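Local structure of B-cell CLL/lymphoma 9 protein (Homo sapiens, 2VPB) at residues Ala19-Val22 against Gln26-Thr29. The protein promotes the transcriptional activity of beta-catenin in Wnt signalling, this piece, its HD1 domain, holding the region that interacts with PYGO1. Sequence-based numbering, arbitrary orientation.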
ATOM      1  N   ALA B  19      -9.838   0.232  -2.239  1.00 13.62           N
ATOM      2  CA  ALA B  19     -10.048   0.603  -3.644  1.00 13.39           C
ATOM      3  C   ALA B  19     -11.441   0.182  -4.126  1.00 14.23           C
ATOM      4  O   ALA B  19     -12.110   0.946  -4.800  1.00 14.09           O
ATOM      5  CB  ALA B  19      -8.966   0.016  -4.538  1.00 13.82           C
ATOM      6  N   GLU B  20     -11.874  -1.020  -3.744  1.00 14.52           N
ATOM      7  CA  GLU B  20     -13.214  -1.497  -4.120  1.00 15.74           C
ATOM      8  C   GLU B  20     -14.300  -0.566  -3.571  1.00 15.94           C
ATOM      9  O   GLU B  20     -15.242  -0.231  -4.280  1.00 15.59           O
ATOM     10  CB  GLU B  20     -13.434  -2.946  -3.661  1.00 16.51           C
ATOM     11  CG  GLU B  20     -12.786  -3.979  -4.581  1.00 20.97           C
ATOM     12  CD  GLU B  20     -13.367  -3.993  -5.997  1.00 24.55           C
ATOM     13  OE1 GLU B  20     -14.582  -4.264  -6.161  1.00 27.29           O
ATOM     14  OE2 GLU B  20     -12.600  -3.749  -6.949  1.00 28.58           O
ATOM     15  N   ALA B  21     -14.137  -0.109  -2.324  1.00 15.37           N
ATOM     16  CA  ALA B  21     -15.076   0.833  -1.695  1.00 15.86           C
ATOM     17  C   ALA B  21     -15.175   2.144  -2.470  1.00 16.30           C
ATOM     18  O   ALA B  21     -16.262   2.681  -2.672  1.00 16.66           O
ATOM     19  CB  ALA B  21     -14.683   1.082  -0.226  1.00 16.98           C
ATOM     20  N   VAL B  22     -14.033   2.646  -2.927  1.00 15.28           N
ATOM     21  CA  VAL B  22     -14.001   3.847  -3.753  1.00 16.09           C
ATOM     22  C   VAL B  22     -14.725   3.593  -5.075  1.00 16.54           C
ATOM     23  O   VAL B  22     -15.589   4.390  -5.483  1.00 17.00           O
ATOM     24  CB  VAL B  22     -12.539   4.302  -3.991  1.00 15.60           C
ATOM     25  CG1 VAL B  22     -12.450   5.380  -5.093  1.00 16.34           C
ATOM     26  CG2 VAL B  22     -11.929   4.811  -2.707  1.00 15.01           C
ATOM     27  N   GLN B  26     -18.836   4.038  -2.333  1.00 22.60           N
ATOM     28  CA  GLN B  26     -19.170   3.969  -0.903  1.00 22.28           C
ATOM     29  C   GLN B  26     -18.402   4.978  -0.056  1.00 21.98           C
ATOM     30  O   GLN B  26     -18.892   5.430   0.985  1.00 22.36           O
ATOM     31  CB  GLN B  26     -18.943   2.558  -0.369  1.00 22.63           C
ATOM     32  CG  GLN B  26     -19.834   1.519  -1.021  1.00 23.96           C
ATOM     33  CD  GLN B  26     -19.445   0.097  -0.689  1.00 26.47           C
ATOM     34  OE1 GLN B  26     -18.333  -0.170  -0.228  1.00 28.44           O
ATOM     35  NE2 GLN B  26     -20.362  -0.836  -0.936  1.00 28.05           N
ATOM     36  N   VAL B  27     -17.185   5.305  -0.491  1.00 20.57           N
ATOM     37  CA  VAL B  27     -16.348   6.305   0.173  1.00 20.13           C
ATOM     38  C   VAL B  27     -15.679   7.183  -0.882  1.00 20.16           C
ATOM     39  O   VAL B  27     -15.525   6.757  -2.031  1.00 20.75           O
ATOM     40  CB  VAL B  27     -15.240   5.669   1.081  1.00 19.83           C
ATOM     41  CG1 VAL B  27     -15.849   4.912   2.254  1.00 19.96           C
ATOM     42  CG2 VAL B  27     -14.298   4.751   0.277  1.00 19.08           C
ATOM     43  N   GLU B  28     -15.288   8.397  -0.490  1.00 20.57           N
ATOM     44  CA  GLU B  28     -14.586   9.322  -1.381  1.00 21.27           C
ATOM     45  C   GLU B  28     -13.133   8.921  -1.631  1.00 20.48           C
ATOM     46  O   GLU B  28     -12.626   9.061  -2.750  1.00 20.89           O
ATOM     47  CB  GLU B  28     -14.615  10.742  -0.809  1.00 22.09           C
ATOM     48  CG  GLU B  28     -15.964  11.437  -0.953  1.00 27.15           C
ATOM     49  CD  GLU B  28     -16.332  11.716  -2.404  1.00 33.35           C
ATOM     50  OE1 GLU B  28     -15.431  12.063  -3.200  1.00 36.98           O
ATOM     51  OE2 GLU B  28     -17.525  11.577  -2.751  1.00 37.71           O
ATOM     52  N   THR B  29     -12.470   8.449  -0.577  1.00 18.61           N
ATOM     53  CA  THR B  29     -11.048   8.106  -0.617  1.00 17.64           C
ATOM     54  C   THR B  29     -10.784   6.869   0.224  1.00 16.43           C
ATOM     55  O   THR B  29     -11.606   6.498   1.074  1.00 16.37           O
ATOM     56  CB  THR B  29     -10.130   9.228  -0.053  1.00 17.96           C
ATOM     57  OG1 THR B  29     -10.126   9.205   1.384  1.00 17.84           O
ATOM     58  CG2 THR B  29     -10.548  10.611  -0.536  1.00 19.53           C
TER
HETATM   59  O   HOH W   1     -15.988   7.073  -4.760  1.00 31.25           O
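At the C-terminal end of helix 12-23 in the HD1 domain, the chain turns back on the helix, and Gln26 and Val27 settle against Ala21 and Val22. One backbone hydrogen bond fastens the return: Gln26 N gives its hydrogen to Ala21 O at 2.9 Å, a distinctly bent 6→1 bond (147° at the hydrogen) from residue i+5 to residue i. Beside it the Gln26 side chain runs extended past CG along the surface of the helix, which brings OE1 to 3.7 Å from Ala21 CA; this is van der Waals contact with the backbone carbon and the methyl next to it. On the loop side one methyl of Val27, CG2, meets both helix side chains. A chi1 of -65° turns CG1 anti to the carbonyl carbon and leaves CG2 between that carbon and the backbone N, where it reaches Ala21 CB at 3.7 Å and Val22 CG2 at 3.8 Å, the two valine side chains crossing at about a right angle. Val22 CG2 also rests on the backbone of the returning chain, 3.8 Å from Thr29 C, while Ile30 adds a further neighbour to Val22. A water donates to Val22 O and to Val27 O, each at 2.8 Å, and so bridges a carbonyl near the helix end to the loop. Beyond the contact, Thr29 OG1 hydrogen-bonds to Val31 N and Ser32 OG, and Ala19 packs on an apolar side chain of the other protein chain. Folding the following segment against the helix's last turn within the PYGO1-interacting region, the 6→1 bond is consistent with a Schellman-type C-cap.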